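Local coordinates for glycerate dehydrogenase/glyoxylate reductase (Thermus thermophilus, PDB 2CUK), which probably reduces glyoxylate and hydroxypyruvate to the corresponding hydroxyacids with a nicotinamide cofactor, as a D-isomer specific 2-hydroxyacid dehydrogenase, at residues A[4-9]-A[48-53]; A[8-13]-A[285-290]. All coordinates share one frame; numbering follows the deposited sequence.

Contact 1: residues A[4-9]-A[48-53]; sequences LVTRTL and IPTVED
Asp-53 OD2 is gripped by three donors, one of them from across the contact: the hydroxyl Thr-6 OG1 gives it a short bond of 2.5 Å, reaching it from above the carboxylate plane. Thr-50 supplies the other two from the same type I beta turn, 50-53, with its backbone N on the anti lone pair of OD2 and its hydroxyl again out of the plane. Thr-6 OG1 sits between its backbone N and carbonyl carbon (chi1 63°), which turns it to the aspartate. The other oxygen, Asp-53 OD1, uses its syn lone pair for a salt bridge of 2.9 Å to Arg-7 NH1, nearly in the guanidinium plane although the two flat groups stand 68° apart. The same NH1 also bonds Thr-6 O (2.8 Å), which, with the salt bridge, limits the rotation of the guanidinium, while Thr-50 OG1 lies over one face of the Arg-7 guanidinium, toward its rim.

This network lies just beyond the C-terminal ends of strands 2-5 and 46-48, neighbours in the five-stranded parallel sheet of what, in D-2-hydroxyacid dehydrogenases, is the substrate-binding domain. Ile-48 N bonds Leu-4 O at 2.9 Å and Thr-6 N bonds Ile-48 O at 3.2 Å. Were an alanine at Asp-53, Arg-7 NH1 would probably lose its salt-bridge partner, and the Thr-6 hydroxyl, Thr-50 N and Thr-50 OG1 their shared acceptor. On one face of the sheet, Val-5 CG2 lies alongside Ile-48 CD1, 4.1 Å away.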
loop_
_atom_site.group_PDB
_atom_site.type_symbol
_atom_site.label_atom_id
_atom_site.label_comp_id
_atom_site.label_asym_id
_atom_site.label_seq_id
_atom_site.Cartn_x
_atom_site.Cartn_y
_atom_site.Cartn_z
ATOM N N LEU A 4 7.302 -36.435 3.166
ATOM C CA LEU A 4 6.435 -35.931 2.113
ATOM C C LEU A 4 6.048 -34.472 2.347
ATOM O O LEU A 4 5.520 -34.119 3.402
ATOM C CB LEU A 4 5.168 -36.784 2.011
ATOM C CG LEU A 4 4.126 -36.322 0.989
ATOM C CD1 LEU A 4 4.742 -36.301 -0.404
ATOM C CD2 LEU A 4 2.927 -37.248 1.025
ATOM N N VAL A 5 6.333 -33.635 1.355
ATOM C CA VAL A 5 6.007 -32.214 1.406
ATOM C C VAL A 5 4.960 -32.036 0.311
ATOM O O VAL A 5 5.250 -32.220 -0.871
ATOM C CB VAL A 5 7.245 -31.345 1.105
ATOM C CG1 VAL A 5 6.929 -29.879 1.371
ATOM C CG2 VAL A 5 8.421 -31.803 1.957
ATOM N N THR A 6 3.742 -31.687 0.717
ATOM C CA THR A 6 2.624 -31.542 -0.209
ATOM C C THR A 6 2.714 -30.455 -1.275
ATOM O O THR A 6 1.927 -30.459 -2.222
ATOM C CB THR A 6 1.309 -31.354 0.561
ATOM O OG1 THR A 6 1.367 -30.140 1.320
ATOM C CG2 THR A 6 1.082 -32.534 1.509
ATOM N N ARG A 7 3.656 -29.529 -1.130
ATOM C CA ARG A 7 3.824 -28.453 -2.109
ATOM C C ARG A 7 5.281 -28.018 -2.182
ATOM O O ARG A 7 6.041 -28.212 -1.236
ATOM C CB ARG A 7 2.973 -27.236 -1.729
ATOM C CG ARG A 7 1.475 -27.466 -1.710
ATOM C CD ARG A 7 0.907 -27.729 -3.099
ATOM N NE ARG A 7 -0.553 -27.766 -3.061
ATOM C CZ ARG A 7 -1.263 -28.654 -2.371
ATOM N NH1 ARG A 7 -0.646 -29.594 -1.663
ATOM N NH2 ARG A 7 -2.588 -28.590 -2.366
ATOM N N THR A 8 5.670 -27.424 -3.308
ATOM C CA THR A 8 7.035 -26.939 -3.460
ATOM C C THR A 8 7.189 -25.710 -2.567
ATOM O O THR A 8 6.267 -24.901 -2.449
ATOM C CB THR A 8 7.338 -26.557 -4.915
ATOM O OG1 THR A 8 6.312 -25.685 -5.402
ATOM C CG2 THR A 8 7.397 -27.801 -5.789
ATOM N N LEU A 9 8.350 -25.573 -1.939
ATOM C CA LEU A 9 8.600 -24.457 -1.035
ATOM C C LEU A 9 9.740 -23.568 -1.514
ATOM O O LEU A 9 10.669 -24.034 -2.172
ATOM C CB LEU A 9 8.934 -24.979 0.366
ATOM C CG LEU A 9 7.971 -25.991 0.996
ATOM C CD1 LEU A 9 8.501 -26.393 2.367
ATOM C CD2 LEU A 9 6.572 -25.391 1.114
ATOM N N ILE A 48 4.886 -32.633 5.770
ATOM C CA ILE A 48 4.795 -31.175 5.841
ATOM C C ILE A 48 3.680 -30.760 4.886
ATOM O O ILE A 48 3.904 -30.606 3.686
ATOM C CB ILE A 48 6.099 -30.485 5.399
ATOM C CG1 ILE A 48 7.257 -30.929 6.292
ATOM C CG2 ILE A 48 5.925 -28.966 5.473
ATOM C CD1 ILE A 48 8.613 -30.465 5.816
ATOM N N PRO A 49 2.456 -30.587 5.410
ATOM C CA PRO A 49 1.300 -30.195 4.604
ATOM C C PRO A 49 1.061 -28.694 4.607
ATOM O O PRO A 49 1.778 -27.943 5.276
ATOM C CB PRO A 49 0.164 -30.939 5.283
ATOM C CG PRO A 49 0.515 -30.738 6.733
ATOM C CD PRO A 49 2.034 -30.941 6.779
ATOM N N THR A 50 0.045 -28.276 3.853
ATOM C CA THR A 50 -0.358 -26.876 3.756
ATOM C C THR A 50 -1.833 -26.804 4.137
ATOM O O THR A 50 -2.469 -27.835 4.366
ATOM C CB THR A 50 -0.201 -26.313 2.318
ATOM O OG1 THR A 50 -1.072 -27.018 1.424
ATOM C CG2 THR A 50 1.236 -26.443 1.840
ATOM N N VAL A 51 -2.374 -25.591 4.210
ATOM C CA VAL A 51 -3.778 -25.404 4.559
ATOM C C VAL A 51 -4.722 -26.024 3.528
ATOM O O VAL A 51 -5.905 -26.225 3.808
ATOM C CB VAL A 51 -4.129 -23.898 4.699
ATOM C CG1 VAL A 51 -3.385 -23.298 5.885
ATOM C CG2 VAL A 51 -3.775 -23.156 3.415
ATOM N N GLU A 52 -4.198 -26.332 2.344
ATOM C CA GLU A 52 -4.999 -26.920 1.268
ATOM C C GLU A 52 -5.077 -28.446 1.341
ATOM O O GLU A 52 -5.749 -29.073 0.520
ATOM C CB GLU A 52 -4.424 -26.524 -0.097
ATOM C CG GLU A 52 -4.417 -25.028 -0.384
ATOM C CD GLU A 52 -5.781 -24.494 -0.778
ATOM O OE1 GLU A 52 -6.766 -24.784 -0.067
ATOM O OE2 GLU A 52 -5.865 -23.773 -1.796
ATOM N N ASP A 53 -4.390 -29.041 2.312
ATOM C CA ASP A 53 -4.383 -30.495 2.467
ATOM C C ASP A 53 -5.152 -30.923 3.711
ATOM O O ASP A 53 -4.822 -30.510 4.824
ATOM C CB ASP A 53 -2.948 -31.015 2.577
ATOM C CG ASP A 53 -2.058 -30.533 1.448
ATOM O OD1 ASP A 53 -2.313 -30.902 0.280
ATOM O OD2 ASP A 53 -1.099 -29.783 1.734
#

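Contact 2: residues A[8-13]-A[285-290]; sequences TLPGKA and TRERMA
Helix 283-301, near the C-terminus, packs against the loop that leaves strand 2-5, with the methyl of Ala-290 pointing into the loop. This methyl reaches Ala-13 CB, 3.6 Å from Ala-290 CB, and also meets Leu-9 CD1, 4.1 Å from the same carbon. The two segments meet by packing alone.

One turn earlier on the helix, the CG corner of the Pro-10 ring meets the root of Arg-286, the two side chains crossing obliquely, with Pro-10 CG 3.6 Å from Arg-286 CB. Only the root of the arginine takes part, because the chain bends at chi2 (-69°) and carries the guanidinium away, to Pro-134 O of the second subunit and Ser-280 OG. The helix thus joins the N-terminal and C-terminal ends of the chain within one domain, the arrangement known from D-2-hydroxyacid dehydrogenases, whose substrate-binding domain is built from both ends of the sequence.

Glu-287 runs extended beyond CG along the loop, its CG 3.9 Å from Pro-10 O and its OE2 3.7 Å from Gly-11 CA. Gly-11 has a phi of 86°, and a side chain there would be jammed against the preceding carbonyl oxygen and would also crowd Glu-287 CG. With none present, the backbones come close: Gly-11 CA and Glu-287 CA are 5.3 Å apart. Tyr-72, whose hydroxyl bonds Arg-286 O, also packs on Pro-10, while Leu-138 of the second subunit touches the same proline.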
loop_
_atom_site.group_PDB
_atom_site.type_symbol
_atom_site.label_atom_id
_atom_site.label_comp_id
_atom_site.label_asym_id
_atom_site.label_seq_id
_atom_site.Cartn_x
_atom_site.Cartn_y
_atom_site.Cartn_z
ATOM N N THR A 8 5.670 -27.424 -3.308
ATOM C CA THR A 8 7.035 -26.939 -3.460
ATOM C C THR A 8 7.189 -25.710 -2.567
ATOM O O THR A 8 6.267 -24.901 -2.449
ATOM C CB THR A 8 7.338 -26.557 -4.915
ATOM O OG1 THR A 8 6.312 -25.685 -5.402
ATOM C CG2 THR A 8 7.397 -27.801 -5.789
ATOM N N LEU A 9 8.350 -25.573 -1.939
ATOM C CA LEU A 9 8.600 -24.457 -1.035
ATOM C C LEU A 9 9.740 -23.568 -1.514
ATOM O O LEU A 9 10.669 -24.034 -2.172
ATOM C CB LEU A 9 8.934 -24.979 0.366
ATOM C CG LEU A 9 7.971 -25.991 0.996
ATOM C CD1 LEU A 9 8.501 -26.393 2.367
ATOM C CD2 LEU A 9 6.572 -25.391 1.114
ATOM N N PRO A 10 9.682 -22.269 -1.182
ATOM C CA PRO A 10 10.719 -21.319 -1.581
ATOM C C PRO A 10 11.925 -21.459 -0.662
ATOM O O PRO A 10 11.776 -21.788 0.517
ATOM C CB PRO A 10 10.022 -19.978 -1.418
ATOM C CG PRO A 10 9.190 -20.210 -0.192
ATOM C CD PRO A 10 8.600 -21.586 -0.448
ATOM N N GLY A 11 13.116 -21.211 -1.199
ATOM C CA GLY A 11 14.315 -21.329 -0.390
ATOM C C GLY A 11 14.835 -22.754 -0.376
ATOM O O GLY A 11 14.256 -23.636 -1.008
ATOM N N LYS A 12 15.923 -22.983 0.352
ATOM C CA LYS A 12 16.520 -24.311 0.425
ATOM C C LYS A 12 16.475 -24.935 1.815
ATOM O O LYS A 12 17.320 -25.764 2.154
ATOM C CB LYS A 12 17.969 -24.259 -0.066
ATOM C CG LYS A 12 18.109 -24.065 -1.571
ATOM C CD LYS A 12 19.571 -24.059 -1.993
ATOM C CE LYS A 12 19.713 -24.166 -3.503
ATOM N NZ LYS A 12 19.139 -25.444 -4.022
ATOM N N ALA A 13 15.483 -24.552 2.614
ATOM C CA ALA A 13 15.347 -25.094 3.961
ATOM C C ALA A 13 15.289 -26.619 3.941
ATOM O O ALA A 13 15.767 -27.278 4.862
ATOM C CB ALA A 13 14.095 -24.526 4.632
ATOM N N THR A 285 9.515 -14.419 4.588
ATOM C CA THR A 285 8.548 -15.018 5.501
ATOM C C THR A 285 8.273 -16.471 5.103
ATOM O O THR A 285 8.287 -17.372 5.950
ATOM C CB THR A 285 7.222 -14.216 5.503
ATOM O OG1 THR A 285 7.458 -12.924 6.077
ATOM C CG2 THR A 285 6.144 -14.939 6.311
ATOM N N ARG A 286 8.042 -16.702 3.814
ATOM C CA ARG A 286 7.763 -18.052 3.333
ATOM C C ARG A 286 8.975 -18.988 3.473
ATOM O O ARG A 286 8.814 -20.189 3.714
ATOM C CB ARG A 286 7.269 -18.009 1.879
ATOM C CG ARG A 286 5.841 -17.439 1.718
ATOM C CD ARG A 286 4.779 -18.377 2.288
ATOM N NE ARG A 286 3.434 -17.788 2.281
ATOM C CZ ARG A 286 2.695 -17.590 1.190
ATOM N NH1 ARG A 286 3.156 -17.937 -0.006
ATOM N NH2 ARG A 286 1.491 -17.037 1.293
ATOM N N GLU A 287 10.182 -18.445 3.336
ATOM C CA GLU A 287 11.385 -19.259 3.481
ATOM C C GLU A 287 11.565 -19.568 4.963
ATOM O O GLU A 287 11.959 -20.672 5.339
ATOM C CB GLU A 287 12.615 -18.518 2.947
ATOM C CG GLU A 287 12.502 -18.106 1.482
ATOM C CD GLU A 287 13.778 -17.477 0.938
ATOM O OE1 GLU A 287 14.484 -16.792 1.704
ATOM O OE2 GLU A 287 14.070 -17.653 -0.264
ATOM N N ARG A 288 11.260 -18.583 5.800
ATOM C CA ARG A 288 11.367 -18.733 7.244
ATOM C C ARG A 288 10.374 -19.790 7.726
ATOM O O ARG A 288 10.688 -20.598 8.599
ATOM C CB ARG A 288 11.109 -17.382 7.926
ATOM C CG ARG A 288 11.116 -17.417 9.450
ATOM C CD ARG A 288 12.423 -17.962 10.007
ATOM N NE ARG A 288 12.390 -18.028 11.466
ATOM C CZ ARG A 288 13.224 -18.755 12.202
ATOM N NH1 ARG A 288 14.165 -19.485 11.617
ATOM N NH2 ARG A 288 13.110 -18.761 13.523
ATOM N N MET A 289 9.176 -19.788 7.148
ATOM C CA MET A 289 8.166 -20.769 7.512
ATOM C C MET A 289 8.687 -22.173 7.221
ATOM O O MET A 289 8.414 -23.112 7.968
ATOM C CB MET A 289 6.872 -20.518 6.731
ATOM C CG MET A 289 6.027 -19.370 7.284
ATOM S SD MET A 289 4.599 -18.959 6.256
ATOM C CE MET A 289 3.671 -20.512 6.308
ATOM N N ALA A 290 9.437 -22.305 6.129
ATOM C CA ALA A 290 10.003 -23.592 5.739
ATOM C C ALA A 290 11.053 -24.036 6.756
ATOM O O ALA A 290 11.087 -25.202 7.144
ATOM C CB ALA A 290 10.625 -23.493 4.345
#

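How the contacts relate
Residues 4-13 run through both contacts, which share Thr-8 and Leu-9 and have centres about 12 Å apart. Contact 1 comes first: it lies at the C-terminal edge of the five-stranded sheet, where strands 2-5 and 46-48 run out into loops. The chain then meets helix 283-301 in contact 2 before entering helix 15-19. The partner in contact 1 follows 39 residues on, that in contact 2 272 residues later, beyond the six-stranded sheet of the NAD-binding domain. Helix 283-301 also touches Ile-48 through Leu-297; its return closes the N-terminal domain, which is therefore built from both chain ends. Residues between 131 and 141 of the second subunit pack on and bond to this region.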